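Local coordinates for protein A-adding tRNA nucleotidyltransferase (PDB 4WBY) that adds the terminal adenosine to tRNAs ending in CC, using ATP and magnesium, and so completes their 3' CCA end, at residues Asp119-Asn123 and Arg169-Phe173; Glu186-Lys190 and Arg227-Val231; Leu214-Leu220 and Gly271-Leu275; Leu220-Glu224 and Leu249-Arg253. One frame throughout, in Å; residues are numbered along the deposited sequence.

Overall arrangement
Interactions 1 and 3 are buried, whereas interactions 2 and 4 are only partly so, and the two buried contacts differ in chemistry. Interaction 1 joins the head domain to helix 165-177 through a salt bridge and aromatic rings, among residues of the ATP site. Interaction 3 is almost wholly apolar, a leucine and a phenylalanine set against aromatic side chains. Interactions 2 and 4 each pair a tyrosine hydroxyl with a glutamate at the rim of an apolar patch. Helix 219-228 runs through interactions 2, 3 and 4, and Leu220 belongs to both 3 and 4. Interaction 1 meets interaction 2 where Leu171 packs on Tyr229, their centres about 14 Å apart.

Interaction 1 (Asp119-Asn123 and Arg169-Phe173); sequences DFTIN and RALRF. With SO4 (sulfate ion), chain D.
Asp119 and Arg169 meet at about a right angle, in a junction between the nucleotidyltransferase head domain, which holds Asp119-Asn123, and helix 165-177. Arg169 comes side-on: NE and NH2 both grip one carboxylate oxygen, with NE 2.8 Å from Asp119 OD2. That oxygen lies near the guanidinium plane, while the two flat groups are tilted by 33°. A bend at chi3 (55°) swings the arginine's end round to the aspartate.

The other oxygen works within its own loop. Asp119 OD1 takes a nearly straight bond from Asn123 ND2 at 3.0 Å and a more bent one from the backbone N of Phe120, both from the same face of the carboxylate. With both oxygens doubly held, the carboxylate has little freedom to rotate. Asn123 ND2 also sits over one face of the Phe173 ring, toward its rim, the amide standing steeply to the ring, while Asn123 OD1 accepts a bond from Arg35.

Phe120 reaches the helix with the end of its ring, CZ lying 3.5 Å from Ala170 CB. Its rim also meets the rim of Phe173 at planes 75° apart, neither ring covering the other. Ile152 of strand 151-152 packs on both phenylalanines.

Asp119, Asn123 and Arg169-Arg172 belong to the ATP site. A sulfate, probably from the crystallisation liquor, lies there among Arg35, Arg172 and Arg176, a setting consistent with a pocket for an anionic ligand. Glu209 forms a salt bridge with Arg172 NE, and Arg172 NH1 makes a nearly straight hydrogen bond to sulfate O3, 3.1 Å away.

Interaction 2 (Glu186-Lys190 and Arg227-Val231); sequences EKLLK and RKYRV
Glu186 OE2 is gripped twice: Tyr229 OH donates to it at 2.6 Å, and a water donates at 2.7 Å. The same water accepts from Lys228 NZ, linking the two charges, which stand 4.2 Å apart between Glu186 OE2 and Lys228 NZ, too far for a direct salt bridge. The hydroxyl arrives on the anti side of the carboxylate oxygen, 27° out of its plane. Glu186 gets there by running straight out from the helix, CG anti to the backbone N (chi1 -174°).

Lower on the ring the contact is apolar. Leu189 CD2 lies 3.8 Å from Tyr229 CG, and Lys190 CG touches the ring edge at CD1. Lys228 CG sits over the centre of one face.

Tyr229 stands where helix 219-228 gives way to a Schellman motif, with Arg230 at positive phi as the C-prime residue, and from this helix end the ring reaches across to helix 183-194. A leucine in its place would probably leave Glu186 OE2 without its hydroxyl donor and open a gap beside Glu186 CG. Leu181 of strand 180-181 and Leu171 of helix 165-177, one of the ATP-binding residues, also touch the ring.

Interaction 3 (Leu214-Leu220 and Gly271-Leu275); sequences LREDRFL and GWLYL
Gly271 meets Leu214 backbone to backbone, in an all-helical part of the chain, where the start of helix 271-278 packs against the turn between helices 203-214 and 219-228. Its CA makes a C-H...O contact with Leu214 O at 3.3 Å, and a water bridges the same carbonyl to Gly271 N. Gly271 has no side chain, which lets the two backbones come this close.

Trp272 starts out away from the turn, but its indole lies flat against Leu214. CD2 of the leucine stands 3.6 Å from the centroid of the six-membered ring, almost on its normal, a CH-pi contact; CD1 covers the pyrrole part, 3.7 Å from Trp272 NE1. Leu214 spreads its two methyls over both rings with CG wedged between its backbone N and carbonyl carbon (chi1 75°).

Tyr274 takes the edge of Phe219 against its face, offset, with ring centroids 6.0 Å apart and planes at 86°. Phe219 CE2 also lies 3.7 Å from Tyr274 CB and close to Gly271 O. One face of the phenylalanine ring is covered by Leu214 CA, so the turn folds back on itself. Leu220 CB touches Tyr274 more loosely, at CE1.

Leu275 closes the row with a looser methyl contact to Leu214. Around this junction, helix 243-262 backs both Leu220 and Tyr274 through Arg253, while Trp272 is packed on Met294 and Pro297 of a loop and Val300 of helix 298-309.

Interaction 4 (Leu220-Glu224 and Leu249-Arg253); sequences LEILE and LYALR
Leu220 CD2 touches two flat groups of the facing helix, which lie at about a right angle as seen from the methyl. It stands 3.8 Å from the centroid of the Tyr250 ring, 11° off the normal, in a CH-pi contact, and also lies over one face of the Arg253 guanidinium, 3.7 Å from NE. Arg253 runs out with CG anti to the backbone N and bends at chi3, which brings its guanidinium there. The other methyl, Leu220 CD1, packs on Leu249 CB, and a looser contact joins Leu223 to Leu249.

Polar bonds flank this apolar centre. Tyr250 OH donates to the anti lone pair of Glu224 OE2 at 2.5 Å, the carboxylate turned 61° from the ring. Arg253 NH1 makes a salt bridge with Glu221 OE2 at 3.2 Å, weak as a hydrogen bond. A water also bridges the pair, donating to Glu221 OE1 and accepting from Arg253 NH1.

These side chains span two antiparallel helices, 219-228 and 243-262; the axes of 220-224 and 249-253 run at 168° and come within 11.6 Å. A phenylalanine in place of Tyr250 would probably keep a ring under Leu220 but leave Glu224 OE2 without its hydroxyl donor.

Further out, both glutamates have second partners: Arg227 forms a salt bridge with Glu224 OE1, and Arg218 with Glu221 OE1. Beyond the pair, Tyr274 of helix 271-278 touches both Leu249 and Arg253.

Interaction 1 (Asp119-Asn123 and Arg169-Phe173)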
loop_
_atom_site.group_PDB
_atom_site.type_symbol
_atom_site.label_atom_id
_atom_site.label_comp_id
_atom_site.label_asym_id
_atom_site.label_seq_id
_atom_site.Cartn_x
_atom_site.Cartn_y
_atom_site.Cartn_z
ATOM N N ASP A 119 10.645 9.536 10.182
ATOM C CA ASP A 119 9.440 10.365 10.064
ATOM C C ASP A 119 8.638 10.545 11.369
ATOM O O ASP A 119 8.396 11.687 11.776
ATOM C CB ASP A 119 8.512 9.874 8.937
ATOM C CG ASP A 119 8.218 8.368 8.961
ATOM O OD1 ASP A 119 8.502 7.647 9.941
ATOM O OD2 ASP A 119 7.647 7.910 7.946
ATOM N N PHE A 120 8.252 9.456 12.028
ATOM C CA PHE A 120 7.352 9.538 13.180
ATOM C C PHE A 120 7.904 8.738 14.340
ATOM O O PHE A 120 8.684 7.805 14.134
ATOM C CB PHE A 120 5.948 9.062 12.787
ATOM C CG PHE A 120 5.456 9.711 11.538
ATOM C CD1 PHE A 120 5.214 11.078 11.519
ATOM C CD2 PHE A 120 5.296 8.983 10.366
ATOM C CE1 PHE A 120 4.809 11.716 10.360
ATOM C CE2 PHE A 120 4.885 9.611 9.199
ATOM C CZ PHE A 120 4.650 10.984 9.193
ATOM N N THR A 121 7.524 9.113 15.560
ATOM C CA THR A 121 8.154 8.513 16.731
ATOM C C THR A 121 7.981 6.998 16.767
ATOM O O THR A 121 8.887 6.282 17.200
ATOM C CB THR A 121 7.624 9.108 18.044
ATOM O OG1 THR A 121 6.213 8.893 18.134
ATOM C CG2 THR A 121 7.922 10.613 18.125
ATOM N N ILE A 122 6.844 6.496 16.296
ATOM C CA ILE A 122 6.618 5.059 16.369
ATOM C C ILE A 122 7.490 4.305 15.364
ATOM O O ILE A 122 7.624 3.086 15.462
ATOM C CB ILE A 122 5.134 4.686 16.159
ATOM C CG1 ILE A 122 4.644 5.096 14.763
ATOM C CG2 ILE A 122 4.265 5.258 17.288
ATOM C CD1 ILE A 122 3.264 4.544 14.409
ATOM N N ASN A 123 8.090 5.037 14.422
ATOM C CA ASN A 123 8.994 4.459 13.422
ATOM C C ASN A 123 10.466 4.727 13.709
ATOM O O ASN A 123 11.338 4.427 12.879
ATOM C CB ASN A 123 8.660 5.000 12.027
ATOM C CG ASN A 123 7.282 4.606 11.568
ATOM O OD1 ASN A 123 6.713 3.619 12.038
ATOM N ND2 ASN A 123 6.726 5.380 10.635
ATOM N N ARG A 169 2.458 10.465 4.270
ATOM C CA ARG A 169 2.852 9.290 5.055
ATOM C C ARG A 169 2.166 9.292 6.420
ATOM O O ARG A 169 1.743 8.241 6.903
ATOM C CB ARG A 169 4.368 9.236 5.249
ATOM C CG ARG A 169 5.155 9.016 3.974
ATOM C CD ARG A 169 6.657 8.950 4.248
ATOM N NE ARG A 169 7.014 7.940 5.234
ATOM C CZ ARG A 169 7.352 6.687 4.942
ATOM N NH1 ARG A 169 7.366 6.269 3.680
ATOM N NH2 ARG A 169 7.669 5.845 5.919
ATOM N N ALA A 170 2.050 10.470 7.033
ATOM C CA ALA A 170 1.391 10.574 8.338
ATOM C C ALA A 170 -0.020 10.024 8.269
ATOM O O ALA A 170 -0.482 9.327 9.179
ATOM C CB ALA A 170 1.364 12.019 8.821
ATOM N N LEU A 171 -0.707 10.346 7.179
ATOM C CA LEU A 171 -2.095 9.950 7.025
ATOM C C LEU A 171 -2.200 8.462 6.694
ATOM O O LEU A 171 -3.148 7.797 7.116
ATOM C CB LEU A 171 -2.766 10.816 5.953
ATOM C CG LEU A 171 -2.666 12.324 6.228
ATOM C CD1 LEU A 171 -3.448 13.131 5.195
ATOM C CD2 LEU A 171 -3.116 12.651 7.658
ATOM N N ARG A 172 -1.216 7.928 5.973
ATOM C CA ARG A 172 -1.186 6.482 5.729
ATOM C C ARG A 172 -1.050 5.710 7.046
ATOM O O ARG A 172 -1.801 4.762 7.293
ATOM C CB ARG A 172 -0.059 6.085 4.773
ATOM C CG ARG A 172 0.116 4.567 4.664
ATOM C CD ARG A 172 0.849 4.154 3.385
ATOM N NE ARG A 172 2.190 4.726 3.259
ATOM C CZ ARG A 172 3.300 4.162 3.716
ATOM N NH1 ARG A 172 3.253 3.003 4.360
ATOM N NH2 ARG A 172 4.469 4.760 3.524
ATOM N N PHE A 173 -0.114 6.117 7.904
ATOM C CA PHE A 173 0.044 5.406 9.171
ATOM C C PHE A 173 -1.145 5.642 10.099
ATOM O O PHE A 173 -1.585 4.708 10.776
ATOM C CB PHE A 173 1.359 5.786 9.859
ATOM C CG PHE A 173 2.574 5.301 9.115
ATOM C CD1 PHE A 173 2.748 3.946 8.858
ATOM C CD2 PHE A 173 3.524 6.189 8.647
ATOM C CE1 PHE A 173 3.862 3.485 8.161
ATOM C CE2 PHE A 173 4.640 5.738 7.961
ATOM C CZ PHE A 173 4.809 4.382 7.710
HETATM S S SO4 D . 6.286 0.729 6.199
HETATM O O1 SO4 D . 7.040 1.048 7.426
HETATM O O2 SO4 D . 5.081 0.005 6.591
HETATM O O3 SO4 D . 5.936 1.942 5.460
HETATM O O4 SO4 D . 7.112 -0.142 5.370
#

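Interaction 2 (Glu186-Lys190 and Arg227-Val231)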
loop_
_atom_site.group_PDB
_atom_site.type_symbol
_atom_site.label_atom_id
_atom_site.label_comp_id
_atom_site.label_asym_id
_atom_site.label_seq_id
_atom_site.Cartn_x
_atom_site.Cartn_y
_atom_site.Cartn_z
ATOM N N GLU A 186 -0.633 17.773 14.003
ATOM C CA GLU A 186 -1.764 18.184 13.173
ATOM C C GLU A 186 -1.647 19.648 12.737
ATOM O O GLU A 186 -1.903 19.977 11.576
ATOM C CB GLU A 186 -3.090 17.971 13.906
ATOM C CG GLU A 186 -4.302 18.266 13.011
ATOM C CD GLU A 186 -5.623 18.113 13.722
ATOM O OE1 GLU A 186 -5.728 18.555 14.883
ATOM O OE2 GLU A 186 -6.564 17.556 13.116
ATOM N N LYS A 187 -1.274 20.528 13.661
ATOM C CA LYS A 187 -1.089 21.937 13.312
ATOM C C LYS A 187 -0.028 22.078 12.238
ATOM O O LYS A 187 -0.184 22.846 11.283
ATOM C CB LYS A 187 -0.687 22.765 14.532
ATOM C CG LYS A 187 -1.762 22.932 15.558
ATOM C CD LYS A 187 -1.255 23.750 16.730
ATOM C CE LYS A 187 -2.273 23.734 17.858
ATOM N NZ LYS A 187 -1.772 24.432 19.070
ATOM N N LEU A 188 1.073 21.356 12.414
ATOM C CA LEU A 188 2.178 21.443 11.466
ATOM C C LEU A 188 1.766 20.931 10.096
ATOM O O LEU A 188 2.153 21.494 9.077
ATOM C CB LEU A 188 3.384 20.657 11.981
ATOM C CG LEU A 188 4.042 21.248 13.227
ATOM C CD1 LEU A 188 4.986 20.230 13.862
ATOM C CD2 LEU A 188 4.778 22.534 12.874
ATOM N N LEU A 189 0.987 19.854 10.070
ATOM C CA LEU A 189 0.555 19.273 8.807
ATOM C C LEU A 189 -0.375 20.238 8.077
ATOM O O LEU A 189 -0.204 20.493 6.885
ATOM C CB LEU A 189 -0.118 17.918 9.044
ATOM C CG LEU A 189 -0.491 17.092 7.805
ATOM C CD1 LEU A 189 -0.408 15.584 8.108
ATOM C CD2 LEU A 189 -1.880 17.452 7.287
ATOM N N LYS A 190 -1.344 20.792 8.795
ATOM C CA LYS A 190 -2.281 21.729 8.182
ATOM C C LYS A 190 -1.551 22.972 7.680
ATOM O O LYS A 190 -1.862 23.490 6.605
ATOM C CB LYS A 190 -3.380 22.128 9.176
ATOM C CG LYS A 190 -4.328 20.978 9.520
ATOM C CD LYS A 190 -5.291 21.357 10.636
ATOM C CE LYS A 190 -6.287 22.391 10.199
ATOM N NZ LYS A 190 -7.343 22.538 11.238
ATOM N N ARG A 227 -9.041 13.586 2.558
ATOM C CA ARG A 227 -10.134 14.538 2.401
ATOM C C ARG A 227 -10.113 15.586 3.519
ATOM O O ARG A 227 -10.171 16.791 3.254
ATOM C CB ARG A 227 -11.477 13.803 2.377
ATOM C CG ARG A 227 -12.665 14.692 2.045
ATOM C CD ARG A 227 -13.922 13.867 1.817
ATOM N NE ARG A 227 -14.460 13.302 3.055
ATOM C CZ ARG A 227 -15.380 13.895 3.809
ATOM N NH1 ARG A 227 -15.856 15.083 3.466
ATOM N NH2 ARG A 227 -15.815 13.303 4.913
ATOM N N LYS A 228 -10.019 15.121 4.763
ATOM C CA LYS A 228 -10.003 16.011 5.921
ATOM C C LYS A 228 -8.919 17.086 5.829
ATOM O O LYS A 228 -9.162 18.249 6.179
ATOM C CB LYS A 228 -9.817 15.200 7.205
ATOM C CG LYS A 228 -9.767 16.031 8.482
ATOM C CD LYS A 228 -9.713 15.133 9.710
ATOM C CE LYS A 228 -9.591 15.942 10.991
ATOM N NZ LYS A 228 -9.800 15.114 12.213
ATOM N N TYR A 229 -7.729 16.692 5.369
ATOM C CA TYR A 229 -6.589 17.604 5.345
ATOM C C TYR A 229 -6.324 18.203 3.965
ATOM O O TYR A 229 -5.312 18.883 3.759
ATOM C CB TYR A 229 -5.347 16.892 5.897
ATOM C CG TYR A 229 -5.539 16.567 7.360
ATOM C CD1 TYR A 229 -5.621 17.585 8.309
ATOM C CD2 TYR A 229 -5.687 15.255 7.795
ATOM C CE1 TYR A 229 -5.830 17.300 9.661
ATOM C CE2 TYR A 229 -5.886 14.960 9.135
ATOM C CZ TYR A 229 -5.959 15.981 10.063
ATOM O OH TYR A 229 -6.164 15.678 11.393
ATOM N N ARG A 230 -7.248 17.962 3.037
ATOM C CA ARG A 230 -7.274 18.630 1.732
ATOM C C ARG A 230 -6.010 18.399 0.915
ATOM O O ARG A 230 -5.523 19.308 0.233
ATOM C CB ARG A 230 -7.495 20.135 1.910
ATOM C CG ARG A 230 -8.722 20.479 2.739
ATOM C CD ARG A 230 -8.838 21.980 2.942
ATOM N NE ARG A 230 -9.904 22.335 3.872
ATOM C CZ ARG A 230 -11.154 22.595 3.507
ATOM N NH1 ARG A 230 -11.497 22.531 2.228
ATOM N NH2 ARG A 230 -12.062 22.915 4.419
ATOM N N VAL A 231 -5.489 17.177 0.943
ATOM C CA VAL A 231 -4.209 16.953 0.295
ATOM C C VAL A 231 -4.312 16.676 -1.212
ATOM O O VAL A 231 -3.444 17.117 -1.958
ATOM C CB VAL A 231 -3.422 15.810 0.969
ATOM C CG1 VAL A 231 -3.237 16.086 2.464
ATOM C CG2 VAL A 231 -4.101 14.493 0.767
HETATM O O HOH W 1 -8.780 16.702 14.300
#

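Interaction 3 (Leu214-Leu220 and Gly271-Leu275)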
loop_
_atom_site.group_PDB
_atom_site.type_symbol
_atom_site.label_atom_id
_atom_site.label_comp_id
_atom_site.label_asym_id
_atom_site.label_seq_id
_atom_site.Cartn_x
_atom_site.Cartn_y
_atom_site.Cartn_z
ATOM N N LEU A 214 -2.570 3.039 -1.631
ATOM C CA LEU A 214 -3.657 2.297 -2.267
ATOM C C LEU A 214 -3.512 0.783 -2.028
ATOM O O LEU A 214 -4.472 0.038 -2.191
ATOM C CB LEU A 214 -3.753 2.633 -3.763
ATOM C CG LEU A 214 -2.800 2.117 -4.839
ATOM C CD1 LEU A 214 -3.106 0.673 -5.264
ATOM C CD2 LEU A 214 -2.870 3.047 -6.051
ATOM N N ARG A 215 -2.330 0.342 -1.595
ATOM C CA ARG A 215 -2.111 -1.058 -1.220
ATOM C C ARG A 215 -2.671 -1.400 0.169
ATOM O O ARG A 215 -2.819 -2.574 0.512
ATOM C CB ARG A 215 -0.607 -1.376 -1.263
ATOM C CG ARG A 215 0.003 -1.257 -2.662
ATOM C CD ARG A 215 1.516 -0.995 -2.658
ATOM N NE ARG A 215 2.283 -2.001 -1.934
ATOM C CZ ARG A 215 3.601 -2.163 -2.042
ATOM N NH1 ARG A 215 4.309 -1.395 -2.861
ATOM N NH2 ARG A 215 4.216 -3.104 -1.339
ATOM N N GLU A 216 -2.986 -0.378 0.964
ATOM C CA GLU A 216 -3.384 -0.595 2.362
ATOM C C GLU A 216 -4.798 -1.166 2.505
ATOM O O GLU A 216 -5.721 -0.738 1.807
ATOM C CB GLU A 216 -3.309 0.718 3.148
ATOM C CG GLU A 216 -1.923 1.350 3.227
ATOM C CD GLU A 216 -1.036 0.742 4.281
ATOM O OE1 GLU A 216 -1.564 0.196 5.269
ATOM O OE2 GLU A 216 0.200 0.827 4.122
ATOM N N ASP A 217 -4.976 -2.098 3.438
ATOM C CA ASP A 217 -6.315 -2.600 3.755
ATOM C C ASP A 217 -7.261 -1.456 4.132
ATOM O O ASP A 217 -8.452 -1.479 3.796
ATOM C CB ASP A 217 -6.261 -3.614 4.899
ATOM C CG ASP A 217 -5.711 -4.959 4.472
ATOM O OD1 ASP A 217 -5.667 -5.242 3.255
ATOM O OD2 ASP A 217 -5.340 -5.745 5.369
ATOM N N ARG A 218 -6.721 -0.456 4.824
ATOM C CA ARG A 218 -7.516 0.678 5.277
ATOM C C ARG A 218 -7.383 1.892 4.346
ATOM O O ARG A 218 -7.409 3.034 4.797
ATOM C CB ARG A 218 -7.105 1.068 6.705
ATOM C CG ARG A 218 -7.302 -0.027 7.741
ATOM C CD ARG A 218 -8.725 -0.081 8.272
ATOM N NE ARG A 218 -9.681 -0.565 7.280
ATOM C CZ ARG A 218 -9.846 -1.844 6.959
ATOM N NH1 ARG A 218 -9.107 -2.779 7.543
ATOM N NH2 ARG A 218 -10.743 -2.189 6.045
ATOM N N PHE A 219 -7.242 1.651 3.046
ATOM C CA PHE A 219 -7.143 2.755 2.089
ATOM C C PHE A 219 -8.327 3.732 2.197
ATOM O O PHE A 219 -8.127 4.934 2.093
ATOM C CB PHE A 219 -7.019 2.203 0.661
ATOM C CG PHE A 219 -6.724 3.245 -0.398
ATOM C CD1 PHE A 219 -5.862 4.309 -0.149
ATOM C CD2 PHE A 219 -7.269 3.116 -1.669
ATOM C CE1 PHE A 219 -5.581 5.249 -1.147
ATOM C CE2 PHE A 219 -6.996 4.049 -2.674
ATOM C CZ PHE A 219 -6.151 5.117 -2.417
ATOM N N LEU A 220 -9.545 3.235 2.397
ATOM C CA LEU A 220 -10.689 4.142 2.509
ATOM C C LEU A 220 -10.530 5.091 3.706
ATOM O O LEU A 220 -10.799 6.284 3.591
ATOM C CB LEU A 220 -12.012 3.370 2.616
ATOM C CG LEU A 220 -13.262 4.261 2.669
ATOM C CD1 LEU A 220 -13.259 5.306 1.545
ATOM C CD2 LEU A 220 -14.531 3.423 2.611
ATOM N N GLY A 271 -7.436 -1.582 -4.439
ATOM C CA GLY A 271 -7.125 -0.188 -4.177
ATOM C C GLY A 271 -7.256 0.694 -5.407
ATOM O O GLY A 271 -7.683 1.851 -5.308
ATOM N N TRP A 272 -6.907 0.148 -6.569
ATOM C CA TRP A 272 -7.009 0.911 -7.807
ATOM C C TRP A 272 -8.454 1.281 -8.137
ATOM O O TRP A 272 -8.699 2.307 -8.765
ATOM C CB TRP A 272 -6.406 0.128 -8.975
ATOM C CG TRP A 272 -4.927 -0.028 -8.888
ATOM C CD1 TRP A 272 -4.245 -1.147 -8.519
ATOM C CD2 TRP A 272 -3.940 0.975 -9.165
ATOM N NE1 TRP A 272 -2.895 -0.911 -8.561
ATOM C CE2 TRP A 272 -2.679 0.385 -8.953
ATOM C CE3 TRP A 272 -4.001 2.310 -9.580
ATOM C CZ2 TRP A 272 -1.484 1.086 -9.132
ATOM C CZ3 TRP A 272 -2.814 3.007 -9.763
ATOM C CH2 TRP A 272 -1.569 2.392 -9.544
ATOM N N LEU A 273 -9.409 0.456 -7.710
ATOM C CA LEU A 273 -10.821 0.767 -7.936
ATOM C C LEU A 273 -11.259 2.018 -7.181
ATOM O O LEU A 273 -12.039 2.815 -7.695
ATOM C CB LEU A 273 -11.710 -0.404 -7.526
ATOM C CG LEU A 273 -11.520 -1.719 -8.275
ATOM C CD1 LEU A 273 -12.541 -2.743 -7.794
ATOM C CD2 LEU A 273 -11.646 -1.499 -9.763
ATOM N N TYR A 274 -10.777 2.181 -5.955
ATOM C CA TYR A 274 -11.047 3.397 -5.208
ATOM C C TYR A 274 -10.485 4.592 -5.951
ATOM O O TYR A 274 -11.129 5.631 -6.046
ATOM C CB TYR A 274 -10.441 3.340 -3.809
ATOM C CG TYR A 274 -11.115 2.374 -2.865
ATOM C CD1 TYR A 274 -12.229 2.757 -2.127
ATOM C CD2 TYR A 274 -10.627 1.086 -2.699
ATOM C CE1 TYR A 274 -12.839 1.878 -1.254
ATOM C CE2 TYR A 274 -11.228 0.203 -1.831
ATOM C CZ TYR A 274 -12.331 0.602 -1.110
ATOM O OH TYR A 274 -12.925 -0.280 -0.244
ATOM N N LEU A 275 -9.271 4.436 -6.471
ATOM C CA LEU A 275 -8.629 5.510 -7.212
ATOM C C LEU A 275 -9.440 5.891 -8.456
ATOM O O LEU A 275 -9.615 7.072 -8.751
ATOM C CB LEU A 275 -7.211 5.108 -7.602
ATOM C CG LEU A 275 -6.353 6.266 -8.095
ATOM C CD1 LEU A 275 -5.990 7.180 -6.933
ATOM C CD2 LEU A 275 -5.111 5.721 -8.776
HETATM O O HOH W 2 -4.940 -2.650 -3.495
#

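Interaction 4 (Leu220-Glu224 and Leu249-Arg253)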
loop_
_atom_site.group_PDB
_atom_site.type_symbol
_atom_site.label_atom_id
_atom_site.label_comp_id
_atom_site.label_asym_id
_atom_site.label_seq_id
_atom_site.Cartn_x
_atom_site.Cartn_y
_atom_site.Cartn_z
ATOM N N LEU A 220 -9.545 3.235 2.397
ATOM C CA LEU A 220 -10.689 4.142 2.509
ATOM C C LEU A 220 -10.530 5.091 3.706
ATOM O O LEU A 220 -10.799 6.284 3.591
ATOM C CB LEU A 220 -12.012 3.370 2.616
ATOM C CG LEU A 220 -13.262 4.261 2.669
ATOM C CD1 LEU A 220 -13.259 5.306 1.545
ATOM C CD2 LEU A 220 -14.531 3.423 2.611
ATOM N N GLU A 221 -10.066 4.570 4.841
ATOM C CA GLU A 221 -9.827 5.427 5.997
ATOM C C GLU A 221 -8.737 6.451 5.699
ATOM O O GLU A 221 -8.804 7.604 6.146
ATOM C CB GLU A 221 -9.440 4.598 7.222
ATOM C CG GLU A 221 -10.612 3.881 7.888
ATOM C CD GLU A 221 -10.981 2.548 7.260
ATOM O OE1 GLU A 221 -10.374 2.157 6.239
ATOM O OE2 GLU A 221 -11.901 1.891 7.803
ATOM N N ILE A 222 -7.724 6.030 4.953
ATOM C CA ILE A 222 -6.656 6.942 4.576
ATOM C C ILE A 222 -7.204 8.030 3.646
ATOM O O ILE A 222 -6.869 9.208 3.799
ATOM C CB ILE A 222 -5.490 6.187 3.920
ATOM C CG1 ILE A 222 -4.852 5.223 4.936
ATOM C CG2 ILE A 222 -4.439 7.150 3.377
ATOM C CD1 ILE A 222 -3.904 4.200 4.315
ATOM N N LEU A 223 -8.059 7.645 2.698
ATOM C CA LEU A 223 -8.699 8.621 1.821
ATOM C C LEU A 223 -9.546 9.626 2.604
ATOM O O LEU A 223 -9.594 10.800 2.247
ATOM C CB LEU A 223 -9.568 7.933 0.761
ATOM C CG LEU A 223 -8.767 7.203 -0.322
ATOM C CD1 LEU A 223 -9.696 6.432 -1.259
ATOM C CD2 LEU A 223 -7.878 8.165 -1.102
ATOM N N GLU A 224 -10.227 9.174 3.659
ATOM C CA GLU A 224 -10.974 10.112 4.498
ATOM C C GLU A 224 -10.047 11.132 5.159
ATOM O O GLU A 224 -10.402 12.302 5.304
ATOM C CB GLU A 224 -11.782 9.378 5.568
ATOM C CG GLU A 224 -13.059 8.725 5.051
ATOM C CD GLU A 224 -14.227 9.700 4.922
ATOM O OE1 GLU A 224 -13.999 10.930 4.806
ATOM O OE2 GLU A 224 -15.383 9.226 4.944
ATOM N N LEU A 249 -17.471 5.544 -2.786
ATOM C CA LEU A 249 -16.340 4.835 -2.180
ATOM C C LEU A 249 -16.809 3.874 -1.085
ATOM O O LEU A 249 -16.302 2.755 -0.975
ATOM C CB LEU A 249 -15.314 5.822 -1.612
ATOM C CG LEU A 249 -14.607 6.734 -2.614
ATOM C CD1 LEU A 249 -13.730 7.744 -1.885
ATOM C CD2 LEU A 249 -13.767 5.913 -3.572
ATOM N N TYR A 250 -17.781 4.302 -0.280
ATOM C CA TYR A 250 -18.322 3.420 0.749
ATOM C C TYR A 250 -19.125 2.275 0.134
ATOM O O TYR A 250 -19.067 1.142 0.619
ATOM C CB TYR A 250 -19.176 4.213 1.748
ATOM C CG TYR A 250 -18.314 4.911 2.780
ATOM C CD1 TYR A 250 -17.776 6.161 2.526
ATOM C CD2 TYR A 250 -18.002 4.295 3.986
ATOM C CE1 TYR A 250 -16.967 6.792 3.448
ATOM C CE2 TYR A 250 -17.193 4.919 4.918
ATOM C CZ TYR A 250 -16.681 6.167 4.640
ATOM O OH TYR A 250 -15.878 6.804 5.556
ATOM N N ALA A 251 -19.853 2.559 -0.944
ATOM C CA ALA A 251 -20.570 1.512 -1.661
ATOM C C ALA A 251 -19.579 0.508 -2.242
ATOM O O ALA A 251 -19.810 -0.708 -2.227
ATOM C CB ALA A 251 -21.437 2.107 -2.769
ATOM N N LEU A 252 -18.464 1.030 -2.743
ATOM C CA LEU A 252 -17.440 0.185 -3.330
ATOM C C LEU A 252 -16.829 -0.740 -2.281
ATOM O O LEU A 252 -16.590 -1.909 -2.561
ATOM C CB LEU A 252 -16.357 1.031 -3.999
ATOM C CG LEU A 252 -15.180 0.252 -4.601
ATOM C CD1 LEU A 252 -15.614 -0.619 -5.769
ATOM C CD2 LEU A 252 -14.035 1.185 -5.017
ATOM N N ARG A 253 -16.583 -0.232 -1.076
ATOM C CA ARG A 253 -16.006 -1.081 -0.037
ATOM C C ARG A 253 -16.892 -2.301 0.246
ATOM O O ARG A 253 -16.391 -3.407 0.426
ATOM C CB ARG A 253 -15.761 -0.294 1.250
ATOM C CG ARG A 253 -15.191 -1.161 2.370
ATOM C CD ARG A 253 -14.626 -0.335 3.504
ATOM N NE ARG A 253 -15.695 0.315 4.247
ATOM C CZ ARG A 253 -15.505 1.078 5.317
ATOM N NH1 ARG A 253 -14.276 1.289 5.772
ATOM N NH2 ARG A 253 -16.546 1.625 5.930
HETATM O O HOH W 3 -11.697 0.287 4.933
#